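Local coordinates for protein glycosyl hydrolase family 26 (Bacteroides ovatus, PDB 4ZXO) that hydrolyses beta-mannans as a beta-mannanase of glycoside hydrolase family 26, and probably takes part in galactomannan breakdown, at residues A[34-39]-A[85-90]; A[40-45]-A[303-308]; A[214-219]-A[255-260]; A[232-237]-A[249-254]. All coordinates share one frame; numbering follows the deposited sequence.

Contacts 3 and 4 both use helix 241-262 and lie close together, their centres about 9 Å apart; they pack this helix against strand 231-235 and against helix 216-219. Contacts 1 and 2 sit on the other side of the chain's centre from contact 3 and are joined through the hairpin of strands 37-38 and 41-42. Contact 4 is wholly buried and apolar but for a threonine hydroxyl. Contact 3 is mostly buried, with a carboxylate at its exposed margin. Contact 1 is buried too, yet two waters bridge its polar atoms. Contact 2, the outermost, relies on charge, an arginine between two glutamates.

Contact 1 of 4, residues A[34-39]-A[85-90]; sequences DTAYGI and REYIIE
Tyr87 swings its ring toward Thr35 and Ala36 because chi1 (-54°) sets CG opposite the carbonyl carbon. In Thr35 a chi1 of 44° sets OG1 between the backbone N and the carbonyl carbon, and this hydroxyl comes alongside the base of the tyrosine, Thr35 OG1 lying 3.7 Å from Tyr87 CB. The two side chains run antiparallel. The carbonyl of Thr35 meets the ring itself, with Thr35 O 3.8 Å above the plane and over its centre. Ala36 CA comes obliquely to the ring, 3.6 Å from Tyr87 CE2, with CB as near; so small a side chain lets the loop come close.

Two waters complete the join. One donates a hydrogen bond to Tyr87 O at 2.8 Å and also bonds Thr35 OG1, while the other donates to Ala36 O and bonds Tyr87 OH, each at 2.7 Å. Helix 81-93 is thus tied to the loop that follows strand 27-32, and strand 60-64 lies beside both, Phe63 touching Thr35 and Tyr87 alike. The ring of His83 meets that of Tyr87 with nearly parallel planes. Tyrosine fits here since its ring offers a face to the Thr35 carbonyl while its hydroxyl bonds a water. Ala36 O probably also bonds Gly43 N, but between the two segments the packing is apolar and the polar link runs through two waters.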
loop_
_atom_site.group_PDB
_atom_site.type_symbol
_atom_site.label_atom_id
_atom_site.label_comp_id
_atom_site.label_asym_id
_atom_site.label_seq_id
_atom_site.Cartn_x
_atom_site.Cartn_y
_atom_site.Cartn_z
ATOM N N ASP A 34 -4.134 -2.496 10.628
ATOM C CA ASP A 34 -5.440 -2.921 11.099
ATOM C C ASP A 34 -5.406 -3.784 12.365
ATOM O O ASP A 34 -6.236 -3.597 13.282
ATOM C CB ASP A 34 -6.136 -3.727 9.989
ATOM C CG ASP A 34 -7.571 -4.077 10.377
ATOM O OD1 ASP A 34 -8.400 -3.138 10.510
ATOM O OD2 ASP A 34 -7.861 -5.272 10.596
ATOM N N THR A 35 -4.445 -4.701 12.429
ATOM C CA THR A 35 -4.335 -5.583 13.577
ATOM C C THR A 35 -3.252 -5.172 14.554
ATOM O O THR A 35 -3.001 -5.886 15.546
ATOM C CB THR A 35 -4.075 -7.019 13.112
ATOM O OG1 THR A 35 -3.068 -6.981 12.071
ATOM C CG2 THR A 35 -5.356 -7.624 12.547
ATOM N N ALA A 36 -2.637 -4.015 14.317
ATOM C CA ALA A 36 -1.643 -3.498 15.261
ATOM C C ALA A 36 -2.276 -2.625 16.360
ATOM O O ALA A 36 -1.855 -2.688 17.522
ATOM C CB ALA A 36 -0.578 -2.711 14.510
ATOM N N TYR A 37 -3.245 -1.786 15.983
ATOM C CA TYR A 37 -3.895 -0.888 16.967
ATOM C C TYR A 37 -5.127 -0.258 16.309
ATOM O O TYR A 37 -5.371 -0.441 15.118
ATOM C CB TYR A 37 -2.899 0.199 17.466
ATOM C CG TYR A 37 -2.314 1.004 16.320
ATOM C CD1 TYR A 37 -3.089 1.955 15.650
ATOM C CD2 TYR A 37 -1.000 0.792 15.896
ATOM C CE1 TYR A 37 -2.579 2.703 14.599
ATOM C CE2 TYR A 37 -0.462 1.530 14.848
ATOM C CZ TYR A 37 -1.265 2.458 14.175
ATOM O OH TYR A 37 -0.774 3.144 13.075
ATOM N N GLY A 38 -5.899 0.499 17.082
ATOM C CA GLY A 38 -7.050 1.210 16.557
ATOM C C GLY A 38 -7.493 2.206 17.595
ATOM O O GLY A 38 -6.745 2.511 18.551
ATOM N N ILE A 39 -8.699 2.751 17.431
ATOM C CA ILE A 39 -9.133 3.786 18.369
ATOM C C ILE A 39 -9.348 3.157 19.763
ATOM O O ILE A 39 -10.148 2.246 19.930
ATOM C CB ILE A 39 -10.385 4.493 17.841
ATOM C CG1 ILE A 39 -10.062 5.152 16.492
ATOM C CG2 ILE A 39 -10.872 5.513 18.845
ATOM C CD1 ILE A 39 -8.776 6.020 16.511
ATOM N N ARG A 85 5.963 -8.675 11.919
ATOM C CA ARG A 85 6.115 -10.010 11.331
ATOM C C ARG A 85 5.023 -10.980 11.785
ATOM O O ARG A 85 4.443 -11.695 10.990
ATOM C CB ARG A 85 7.479 -10.593 11.648
ATOM C CG ARG A 85 7.640 -11.988 11.148
ATOM C CD ARG A 85 9.011 -12.495 11.548
ATOM N NE ARG A 85 10.117 -11.611 11.186
ATOM C CZ ARG A 85 10.832 -10.874 12.029
ATOM N NH1 ARG A 85 10.563 -10.905 13.329
ATOM N NH2 ARG A 85 11.824 -10.091 11.561
ATOM N N GLU A 86 4.652 -10.931 13.055
ATOM C CA GLU A 86 3.531 -11.745 13.539
ATOM C C GLU A 86 2.228 -11.423 12.833
ATOM O O GLU A 86 1.509 -12.325 12.406
ATOM C CB GLU A 86 3.309 -11.516 15.021
ATOM C CG GLU A 86 4.183 -12.238 15.920
ATOM C CD GLU A 86 3.696 -12.085 17.374
ATOM O OE1 GLU A 86 2.960 -11.119 17.676
ATOM O OE2 GLU A 86 4.000 -12.950 18.206
ATOM N N TYR A 87 1.937 -10.129 12.678
ATOM C CA TYR A 87 0.657 -9.744 12.084
ATOM C C TYR A 87 0.620 -10.182 10.639
ATOM O O TYR A 87 -0.449 -10.558 10.113
ATOM C CB TYR A 87 0.384 -8.243 12.169
ATOM C CG TYR A 87 0.494 -7.701 13.565
ATOM C CD1 TYR A 87 0.188 -8.497 14.684
ATOM C CD2 TYR A 87 0.914 -6.365 13.788
ATOM C CE1 TYR A 87 0.325 -7.979 15.980
ATOM C CE2 TYR A 87 1.042 -5.852 15.081
ATOM C CZ TYR A 87 0.726 -6.644 16.165
ATOM O OH TYR A 87 0.839 -6.146 17.435
ATOM N N ILE A 88 1.775 -10.065 9.980
ATOM C CA ILE A 88 1.862 -10.483 8.578
ATOM C C ILE A 88 1.647 -11.996 8.431
ATOM O O ILE A 88 0.876 -12.439 7.550
ATOM C CB ILE A 88 3.214 -10.028 7.984
ATOM C CG1 ILE A 88 3.164 -8.496 7.823
ATOM C CG2 ILE A 88 3.510 -10.684 6.604
ATOM C CD1 ILE A 88 4.549 -7.855 7.642
ATOM N N ILE A 89 2.316 -12.785 9.271
ATOM C CA ILE A 89 2.136 -14.231 9.259
ATOM C C ILE A 89 0.677 -14.604 9.506
ATOM O O ILE A 89 0.132 -15.487 8.830
ATOM C CB ILE A 89 3.088 -14.844 10.275
ATOM C CG1 ILE A 89 4.498 -14.771 9.714
ATOM C CG2 ILE A 89 2.800 -16.286 10.544
ATOM C CD1 ILE A 89 5.531 -15.004 10.768
ATOM N N GLU A 90 0.035 -13.922 10.448
ATOM C CA GLU A 90 -1.357 -14.224 10.755
ATOM C C GLU A 90 -2.316 -13.838 9.636
ATOM O O GLU A 90 -3.295 -14.552 9.389
ATOM C CB GLU A 90 -1.776 -13.530 12.053
ATOM C CG GLU A 90 -0.955 -14.064 13.201
ATOM C CD GLU A 90 -1.144 -13.317 14.511
ATOM O OE1 GLU A 90 -2.003 -12.428 14.638
ATOM O OE2 GLU A 90 -0.386 -13.624 15.449
HETATM O O HOH W 1 -2.946 -9.797 11.199
HETATM O O HOH W 2 0.673 -3.463 17.851
#

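Contact 2 of 4, residues A[40-45]-A[303-308]; sequences GWEGDK and NAREKS
A small antiparallel hairpin, strands 37-38 and 41-42, meets the loop after strand 295-300 through a salt bridge between Glu42 and Arg305. The arginine grips the carboxylate side-on with two nitrogens, one to each oxygen. Arg305 NE donates to Glu42 OE1 at 2.9 Å along a nearly straight path (170°), and Arg305 NH2 reaches Glu42 OE2 at 3.0 Å with more bend. OE1 lies at the guanidinium edge, in its plane, but the pairing is not coplanar: the two flat groups are turned 67° apart, and both oxygens are met from above the carboxylate plane.

Glu42 holds out an extended chain, CG anti to the backbone N (chi1 176°), whereas Arg305 bends at chi2 and thereby folds back to meet it. The root of the arginine rests on the hairpin as well, Arg305 CB lying 3.6 Å from Trp41 O. Its third nitrogen, NH1, bonds Glu306 OE1 at 3.1 Å, and NH2 also serves Asp77 O; the ring of Tyr37 adds a cation-pi contact. Arginine is apt here, its several N-H groups serving all these acceptors at once. Its charge probably offsets Glu42 and, shared with Arg302, Glu306.

Nearby, a water accepts from Gly40 N at 2.8 Å. Gly40 takes up a positive phi in the turn between the two strands. Arg305 sits in the type I beta turn from Ala304 to Lys307. The salt-bridge network of Glu42, Arg305 and Glu306 ties the hairpin, which follows barrel strand 27-32, to the loop after barrel strand 295-300, an arrangement of beta-alpha loops at the C-terminal end of a TIM barrel.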
loop_
_atom_site.group_PDB
_atom_site.type_symbol
_atom_site.label_atom_id
_atom_site.label_comp_id
_atom_site.label_asym_id
_atom_site.label_seq_id
_atom_site.Cartn_x
_atom_site.Cartn_y
_atom_site.Cartn_z
ATOM N N GLY A 40 -8.579 3.625 20.752
ATOM C CA GLY A 40 -8.690 3.114 22.102
ATOM C C GLY A 40 -7.920 1.851 22.463
ATOM O O GLY A 40 -8.056 1.366 23.603
ATOM N N TRP A 41 -7.115 1.307 21.540
ATOM C CA TRP A 41 -6.374 0.096 21.878
ATOM C C TRP A 41 -5.108 -0.088 21.057
ATOM O O TRP A 41 -4.929 0.513 19.983
ATOM C CB TRP A 41 -7.267 -1.147 21.718
ATOM C CG TRP A 41 -7.596 -1.378 20.280
ATOM C CD1 TRP A 41 -8.612 -0.787 19.570
ATOM C CD2 TRP A 41 -6.906 -2.247 19.366
ATOM N NE1 TRP A 41 -8.610 -1.258 18.282
ATOM C CE2 TRP A 41 -7.560 -2.136 18.123
ATOM C CE3 TRP A 41 -5.813 -3.142 19.490
ATOM C CZ2 TRP A 41 -7.142 -2.859 16.976
ATOM C CZ3 TRP A 41 -5.409 -3.857 18.372
ATOM C CH2 TRP A 41 -6.065 -3.698 17.112
ATOM N N GLU A 42 -4.204 -0.923 21.575
ATOM C CA GLU A 42 -2.973 -1.261 20.864
ATOM C C GLU A 42 -2.562 -2.655 21.282
ATOM O O GLU A 42 -2.448 -2.937 22.477
ATOM C CB GLU A 42 -1.845 -0.277 21.182
ATOM C CG GLU A 42 -0.543 -0.684 20.518
ATOM C CD GLU A 42 0.464 0.456 20.489
ATOM O OE1 GLU A 42 0.189 1.536 21.063
ATOM O OE2 GLU A 42 1.551 0.268 19.912
ATOM N N GLY A 43 -2.345 -3.538 20.317
ATOM C CA GLY A 43 -1.662 -4.776 20.630
ATOM C C GLY A 43 -2.558 -5.919 21.058
ATOM O O GLY A 43 -2.052 -7.013 21.222
ATOM N N ASP A 44 -3.864 -5.696 21.221
ATOM C CA ASP A 44 -4.776 -6.784 21.610
ATOM C C ASP A 44 -4.769 -7.900 20.544
ATOM O O ASP A 44 -4.932 -7.638 19.356
ATOM C CB ASP A 44 -6.229 -6.280 21.787
ATOM C CG ASP A 44 -6.354 -5.097 22.760
ATOM O OD1 ASP A 44 -5.364 -4.399 23.022
ATOM O OD2 ASP A 44 -7.472 -4.832 23.236
ATOM N N LYS A 45 -4.630 -9.143 20.992
ATOM C CA LYS A 45 -4.449 -10.269 20.086
ATOM C C LYS A 45 -5.699 -10.458 19.226
ATOM O O LYS A 45 -6.817 -10.483 19.759
ATOM C CB LYS A 45 -4.140 -11.539 20.904
ATOM C CG LYS A 45 -3.999 -12.809 20.117
ATOM C CD LYS A 45 -2.704 -12.830 19.312
ATOM C CE LYS A 45 -2.255 -14.283 19.006
ATOM N NZ LYS A 45 -0.784 -14.336 18.576
ATOM N N ASN A 303 -6.062 3.785 11.891
ATOM C CA ASN A 303 -6.871 4.349 12.987
ATOM C C ASN A 303 -5.946 4.679 14.133
ATOM O O ASN A 303 -5.587 3.799 14.916
ATOM C CB ASN A 303 -7.964 3.351 13.406
ATOM C CG ASN A 303 -9.136 3.331 12.434
ATOM O OD1 ASN A 303 -9.012 3.810 11.297
ATOM N ND2 ASN A 303 -10.267 2.771 12.871
ATOM N N ALA A 304 -5.478 5.928 14.189
ATOM C CA ALA A 304 -4.343 6.284 15.056
ATOM C C ALA A 304 -4.686 6.297 16.535
ATOM O O ALA A 304 -5.359 7.214 17.028
ATOM C CB ALA A 304 -3.775 7.660 14.640
ATOM N N ARG A 305 -4.166 5.333 17.254
ATOM C CA ARG A 305 -4.475 5.188 18.663
ATOM C C ARG A 305 -3.989 6.382 19.425
ATOM O O ARG A 305 -4.569 6.728 20.409
ATOM C CB ARG A 305 -3.937 3.887 19.219
ATOM C CG ARG A 305 -2.488 3.839 19.652
ATOM C CD ARG A 305 -1.524 3.817 18.499
ATOM N NE ARG A 305 -0.256 3.175 18.770
ATOM C CZ ARG A 305 0.813 3.385 18.034
ATOM N NH1 ARG A 305 0.740 4.229 17.037
ATOM N NH2 ARG A 305 1.911 2.757 18.249
ATOM N N GLU A 306 -2.952 7.005 18.908
ATOM C CA GLU A 306 -2.279 8.099 19.601
ATOM C C GLU A 306 -2.847 9.468 19.216
ATOM O O GLU A 306 -2.436 10.500 19.784
ATOM C CB GLU A 306 -0.759 8.051 19.335
ATOM C CG GLU A 306 -0.299 8.715 18.031
ATOM C CD GLU A 306 -0.418 7.870 16.802
ATOM O OE1 GLU A 306 -1.007 6.770 16.835
ATOM O OE2 GLU A 306 0.086 8.335 15.753
ATOM N N LYS A 307 -3.782 9.508 18.271
ATOM C CA LYS A 307 -4.411 10.771 17.854
ATOM C C LYS A 307 -5.831 10.415 17.400
ATOM O O LYS A 307 -6.063 10.169 16.217
ATOM C CB LYS A 307 -3.599 11.441 16.741
ATOM C CG LYS A 307 -4.072 12.832 16.276
ATOM C CD LYS A 307 -3.124 13.320 15.149
ATOM C CE LYS A 307 -3.485 14.680 14.565
ATOM N NZ LYS A 307 -2.587 15.045 13.395
ATOM N N SER A 308 -6.773 10.411 18.348
ATOM C CA SER A 308 -8.025 9.702 18.155
ATOM C C SER A 308 -8.995 10.349 17.133
ATOM O O SER A 308 -10.051 9.775 16.826
ATOM C CB SER A 308 -8.706 9.527 19.514
ATOM O OG SER A 308 -9.098 10.766 20.027
HETATM O O HOH W 3 -6.907 5.913 20.956
#

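Contact 3 of 4, residues A[214-219]-A[255-260]; sequences DTVEEY and LTEAGK
Tyr219 and Leu255 cross at about a right angle where the short helix 216-219 packs on helix 241-262, two helices on the outside of the TIM barrel. One leucine methyl does the touching: Leu255 CD2 comes obliquely to the phenol end of the ring, 3.4 Å from Tyr219 CZ and a tight 3.1 Å from Tyr219 OH. The ring extends across to it because CG is anti to the backbone N (chi1 176°). The tyrosine hydroxyl has its polar partner on the neighbouring strand, bonding Gly233 O, while the ring of Tyr207 meets that of Tyr219 edge-to-face. A phenylalanine at Tyr219 would probably keep much of the ring packing but leave the carbonyl of Gly233 without this mate, deep between strand and helices.

Val216 is the other main side chain, and its two methyls divide the work. CG1 points at the methyl of Ala258, with Val216 CG1 4.2 Å from Ala258 CB; alanine's small side chain lets the two backbones approach, the CA atoms of Val216 and Ala258 being 6.3 Å apart. CG2 meets the carboxylate end of Glu257, Val216 CG2 lying 3.4 Å from Glu257 OE2, with the methylenes alongside a little farther off. A glutamate is tolerated because this margin is exposed.

Thr215 takes the N-cap position of helix 216-219, its OG1 accepting a weak bond from Glu218 N at 3.3 Å. The carboxylate of Glu218 folds back over this turn: its OE2 accepts from Thr215 OG1 at 2.8 Å, and OE1 takes the backbone N-H of Asp214 at 2.9 Å, nearly straight at 170°.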
loop_
_atom_site.group_PDB
_atom_site.type_symbol
_atom_site.label_atom_id
_atom_site.label_comp_id
_atom_site.label_asym_id
_atom_site.label_seq_id
_atom_site.Cartn_x
_atom_site.Cartn_y
_atom_site.Cartn_z
ATOM N N ASP A 214 -2.982 14.696 -14.421
ATOM C CA ASP A 214 -4.298 14.806 -15.049
ATOM C C ASP A 214 -4.537 13.860 -16.191
ATOM O O ASP A 214 -5.650 13.761 -16.666
ATOM C CB ASP A 214 -4.534 16.225 -15.540
ATOM C CG ASP A 214 -5.001 17.157 -14.426
ATOM O OD1 ASP A 214 -5.513 16.713 -13.371
ATOM O OD2 ASP A 214 -4.897 18.379 -14.638
ATOM N N THR A 215 -3.507 13.151 -16.614
ATOM C CA THR A 215 -3.540 12.254 -17.767
ATOM C C THR A 215 -2.620 11.076 -17.521
ATOM O O THR A 215 -1.772 11.106 -16.610
ATOM C CB THR A 215 -3.067 12.944 -19.096
ATOM O OG1 THR A 215 -1.707 13.369 -18.934
ATOM C CG2 THR A 215 -3.951 14.130 -19.439
ATOM N N VAL A 216 -2.773 10.044 -18.339
ATOM C CA VAL A 216 -1.875 8.892 -18.276
ATOM C C VAL A 216 -0.404 9.276 -18.545
ATOM O O VAL A 216 0.500 8.790 -17.868
ATOM C CB VAL A 216 -2.311 7.796 -19.280
ATOM C CG1 VAL A 216 -1.231 6.695 -19.336
ATOM C CG2 VAL A 216 -3.600 7.197 -18.801
ATOM N N GLU A 217 -0.193 10.197 -19.499
ATOM C CA GLU A 217 1.160 10.665 -19.798
ATOM C C GLU A 217 1.834 11.180 -18.522
ATOM O O GLU A 217 3.013 10.859 -18.216
ATOM C CB GLU A 217 1.113 11.777 -20.903
ATOM C CG GLU A 217 2.392 12.629 -21.046
ATOM C CD GLU A 217 2.243 13.649 -22.137
ATOM O OE1 GLU A 217 1.741 13.253 -23.188
ATOM O OE2 GLU A 217 2.549 14.845 -21.928
ATOM N N GLU A 218 1.095 12.003 -17.774
ATOM C CA GLU A 218 1.636 12.597 -16.578
ATOM C C GLU A 218 1.860 11.526 -15.508
ATOM O O GLU A 218 2.847 11.529 -14.792
ATOM C CB GLU A 218 0.708 13.683 -16.046
ATOM C CG GLU A 218 0.661 14.936 -16.962
ATOM C CD GLU A 218 -0.601 15.740 -16.717
ATOM O OE1 GLU A 218 -0.811 16.234 -15.555
ATOM O OE2 GLU A 218 -1.396 15.861 -17.690
ATOM N N TYR A 219 0.888 10.628 -15.373
ATOM C CA TYR A 219 0.995 9.578 -14.382
ATOM C C TYR A 219 2.229 8.751 -14.584
ATOM O O TYR A 219 2.861 8.350 -13.600
ATOM C CB TYR A 219 -0.283 8.697 -14.459
ATOM C CG TYR A 219 -0.302 7.490 -13.541
ATOM C CD1 TYR A 219 -0.767 7.592 -12.221
ATOM C CD2 TYR A 219 0.085 6.248 -14.012
ATOM C CE1 TYR A 219 -0.801 6.465 -11.389
ATOM C CE2 TYR A 219 0.078 5.140 -13.195
ATOM C CZ TYR A 219 -0.357 5.241 -11.882
ATOM O OH TYR A 219 -0.364 4.131 -11.073
ATOM N N LEU A 255 -5.810 5.049 -14.156
ATOM C CA LEU A 255 -5.301 3.730 -13.787
ATOM C C LEU A 255 -5.830 2.643 -14.699
ATOM O O LEU A 255 -5.056 1.787 -15.157
ATOM C CB LEU A 255 -5.677 3.325 -12.345
ATOM C CG LEU A 255 -4.968 4.016 -11.213
ATOM C CD1 LEU A 255 -5.254 3.319 -9.921
ATOM C CD2 LEU A 255 -3.485 4.087 -11.443
ATOM N N THR A 256 -7.132 2.665 -14.963
ATOM C CA THR A 256 -7.729 1.638 -15.814
ATOM C C THR A 256 -7.102 1.693 -17.225
ATOM O O THR A 256 -6.716 0.642 -17.789
ATOM C CB THR A 256 -9.259 1.813 -15.852
ATOM O OG1 THR A 256 -9.761 1.765 -14.494
ATOM C CG2 THR A 256 -9.946 0.728 -16.647
ATOM N N GLU A 257 -6.950 2.905 -17.778
ATOM C CA GLU A 257 -6.374 3.099 -19.132
ATOM C C GLU A 257 -4.919 2.608 -19.121
ATOM O O GLU A 257 -4.466 1.881 -20.030
ATOM C CB GLU A 257 -6.503 4.621 -19.536
ATOM C CG GLU A 257 -6.040 5.096 -20.983
ATOM C CD GLU A 257 -6.257 6.651 -21.238
ATOM O OE1 GLU A 257 -7.381 7.130 -20.903
ATOM O OE2 GLU A 257 -5.323 7.409 -21.749
ATOM N N ALA A 258 -4.167 2.994 -18.099
ATOM C CA ALA A 258 -2.746 2.619 -18.031
ATOM C C ALA A 258 -2.562 1.109 -17.788
ATOM O O ALA A 258 -1.649 0.461 -18.325
ATOM C CB ALA A 258 -2.050 3.407 -16.910
ATOM N N GLY A 259 -3.419 0.554 -16.955
ATOM C CA GLY A 259 -3.356 -0.864 -16.633
ATOM C C GLY A 259 -3.675 -1.716 -17.846
ATOM O O GLY A 259 -3.040 -2.754 -18.041
ATOM N N LYS A 260 -4.645 -1.298 -18.657
ATOM C CA LYS A 260 -4.841 -1.976 -19.948
ATOM C C LYS A 260 -3.636 -1.800 -20.868
ATOM O O LYS A 260 -3.178 -2.761 -21.469
ATOM C CB LYS A 260 -6.111 -1.447 -20.632
ATOM C CG LYS A 260 -7.398 -1.937 -20.030
ATOM C CD LYS A 260 -8.611 -1.205 -20.674
ATOM C CE LYS A 260 -9.934 -1.351 -19.858
ATOM N NZ LYS A 260 -10.914 -0.232 -20.000
#

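Contact 4 of 4, residues A[232-237]-A[249-254]; sequences LGTDVY and NKMLTI
Thr234 and Met251, which bury equal shares of surface here, cross obliquely where strand 231-235 of the barrel packs against helix 241-262. The methionine chain bends at chi2 and chi3, curling its terminal methyl back to the threonine, with Met251 CE 3.6 Å from Thr234 OG1. Farther up the methionine, CB approaches the threonine methyl, Met251 CB lying 4.0 Å from Thr234 CG2. That methyl also faces the neighbouring side chain on the helix, Thr234 CG2 being 4.1 Å from Leu252 CD2, where the two side chains meet at about a right angle.

Two residues along the chain, Val236 again turns toward the helix, and its CG2 sits 3.8 Å from Met251 CG. Flexible and unbranched at CB, methionine can fit itself between two beta-branched neighbours, while threonine and valine are at home in extended backbone.

The hydroxyl of Thr234 is not left bare amid this packing: it bonds Pro209 O, on the loop after strand 203-207. Replacing Thr234 by an alanine is likely to cost Pro209 O its hydroxyl partner and to open a gap beside Met251 and Leu252. The contact belongs to a beta-alpha-beta unit completed by strand 266-271. Its chemistry is that of a buried apolar interface, shape and dispersion holding the helix to the strand, with the one polar group in the packing satisfied from a third element.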
loop_
_atom_site.group_PDB
_atom_site.type_symbol
_atom_site.label_atom_id
_atom_site.label_comp_id
_atom_site.label_asym_id
_atom_site.label_seq_id
_atom_site.Cartn_x
_atom_site.Cartn_y
_atom_site.Cartn_z
ATOM N N LEU A 232 -0.297 -0.927 -10.517
ATOM C CA LEU A 232 -0.455 0.525 -10.704
ATOM C C LEU A 232 -1.458 1.048 -9.668
ATOM O O LEU A 232 -2.626 0.635 -9.672
ATOM C CB LEU A 232 -0.937 0.852 -12.131
ATOM C CG LEU A 232 0.039 0.414 -13.214
ATOM C CD1 LEU A 232 -0.578 0.737 -14.614
ATOM C CD2 LEU A 232 1.439 1.036 -13.025
ATOM N N GLY A 233 -1.011 1.934 -8.791
ATOM C CA GLY A 233 -1.892 2.448 -7.757
ATOM C C GLY A 233 -1.996 3.956 -7.777
ATOM O O GLY A 233 -1.359 4.669 -8.586
ATOM N N THR A 234 -2.807 4.455 -6.858
ATOM C CA THR A 234 -2.882 5.907 -6.648
ATOM C C THR A 234 -3.347 6.130 -5.202
ATOM O O THR A 234 -4.019 5.260 -4.609
ATOM C CB THR A 234 -3.828 6.594 -7.657
ATOM O OG1 THR A 234 -3.704 8.018 -7.534
ATOM C CG2 THR A 234 -5.287 6.203 -7.359
ATOM N N ASP A 235 -2.921 7.249 -4.628
ATOM C CA ASP A 235 -3.339 7.663 -3.292
ATOM C C ASP A 235 -4.192 8.925 -3.419
ATOM O O ASP A 235 -3.673 9.985 -3.814
ATOM C CB ASP A 235 -2.121 7.986 -2.382
ATOM C CG ASP A 235 -1.261 6.785 -2.059
ATOM O OD1 ASP A 235 -1.555 5.659 -2.538
ATOM O OD2 ASP A 235 -0.263 7.004 -1.306
ATOM N N VAL A 236 -5.474 8.849 -3.076
ATOM C CA VAL A 236 -6.369 9.993 -3.221
ATOM C C VAL A 236 -7.297 10.022 -2.020
ATOM O O VAL A 236 -8.037 9.051 -1.804
ATOM C CB VAL A 236 -7.240 9.926 -4.542
ATOM C CG1 VAL A 236 -8.132 11.164 -4.642
ATOM C CG2 VAL A 236 -6.365 9.713 -5.797
ATOM N N TYR A 237 -7.222 11.103 -1.227
ATOM C CA TYR A 237 -8.083 11.264 -0.041
ATOM C C TYR A 237 -9.208 12.266 -0.283
ATOM O O TYR A 237 -9.098 13.146 -1.138
ATOM C CB TYR A 237 -7.247 11.731 1.170
ATOM C CG TYR A 237 -6.407 10.610 1.751
ATOM C CD1 TYR A 237 -6.846 9.855 2.854
ATOM C CD2 TYR A 237 -5.186 10.306 1.192
ATOM C CE1 TYR A 237 -6.073 8.834 3.375
ATOM C CE2 TYR A 237 -4.404 9.266 1.698
ATOM C CZ TYR A 237 -4.855 8.527 2.775
ATOM O OH TYR A 237 -4.068 7.509 3.274
ATOM N N ASN A 249 -12.573 9.670 -9.649
ATOM C CA ASN A 249 -12.908 9.168 -10.968
ATOM C C ASN A 249 -11.798 9.428 -11.984
ATOM O O ASN A 249 -11.499 8.560 -12.802
ATOM C CB ASN A 249 -14.207 9.786 -11.487
ATOM C CG ASN A 249 -15.441 9.037 -10.991
ATOM O OD1 ASN A 249 -15.659 7.858 -11.322
ATOM N ND2 ASN A 249 -16.223 9.693 -10.173
ATOM N N LYS A 250 -11.232 10.634 -11.983
ATOM C CA LYS A 250 -10.159 10.947 -12.895
ATOM C C LYS A 250 -8.981 9.972 -12.708
ATOM O O LYS A 250 -8.469 9.414 -13.695
ATOM C CB LYS A 250 -9.674 12.373 -12.672
ATOM C CG LYS A 250 -8.582 12.769 -13.612
ATOM C CD LYS A 250 -7.855 14.025 -13.069
ATOM C CE LYS A 250 -6.813 13.618 -12.035
ATOM N NZ LYS A 250 -6.129 14.804 -11.435
ATOM N N MET A 251 -8.534 9.769 -11.461
ATOM C CA MET A 251 -7.382 8.883 -11.290
ATOM C C MET A 251 -7.701 7.430 -11.587
ATOM O O MET A 251 -6.850 6.737 -12.145
ATOM C CB MET A 251 -6.839 8.963 -9.849
ATOM C CG MET A 251 -6.166 10.281 -9.522
ATOM S SD MET A 251 -4.995 10.933 -10.767
ATOM C CE MET A 251 -3.816 9.569 -10.830
ATOM N N LEU A 252 -8.887 6.938 -11.205
ATOM C CA LEU A 252 -9.160 5.542 -11.515
ATOM C C LEU A 252 -9.357 5.322 -13.023
ATOM O O LEU A 252 -9.032 4.235 -13.505
ATOM C CB LEU A 252 -10.392 5.065 -10.736
ATOM C CG LEU A 252 -10.160 5.182 -9.217
ATOM C CD1 LEU A 252 -11.364 4.543 -8.464
ATOM C CD2 LEU A 252 -8.810 4.562 -8.791
ATOM N N THR A 253 -9.858 6.331 -13.753
ATOM C CA THR A 253 -9.915 6.264 -15.215
ATOM C C THR A 253 -8.483 6.163 -15.777
ATOM O O THR A 253 -8.177 5.365 -16.685
ATOM C CB THR A 253 -10.664 7.503 -15.751
ATOM O OG1 THR A 253 -12.034 7.370 -15.324
ATOM C CG2 THR A 253 -10.638 7.579 -17.303
ATOM N N ILE A 254 -7.593 7.000 -15.254
ATOM C CA ILE A 254 -6.182 6.943 -15.654
ATOM C C ILE A 254 -5.574 5.574 -15.356
ATOM O O ILE A 254 -4.946 4.976 -16.233
ATOM C CB ILE A 254 -5.383 8.041 -14.955
ATOM C CG1 ILE A 254 -5.689 9.384 -15.613
ATOM C CG2 ILE A 254 -3.843 7.748 -14.985
ATOM C CD1 ILE A 254 -5.225 10.574 -14.783
#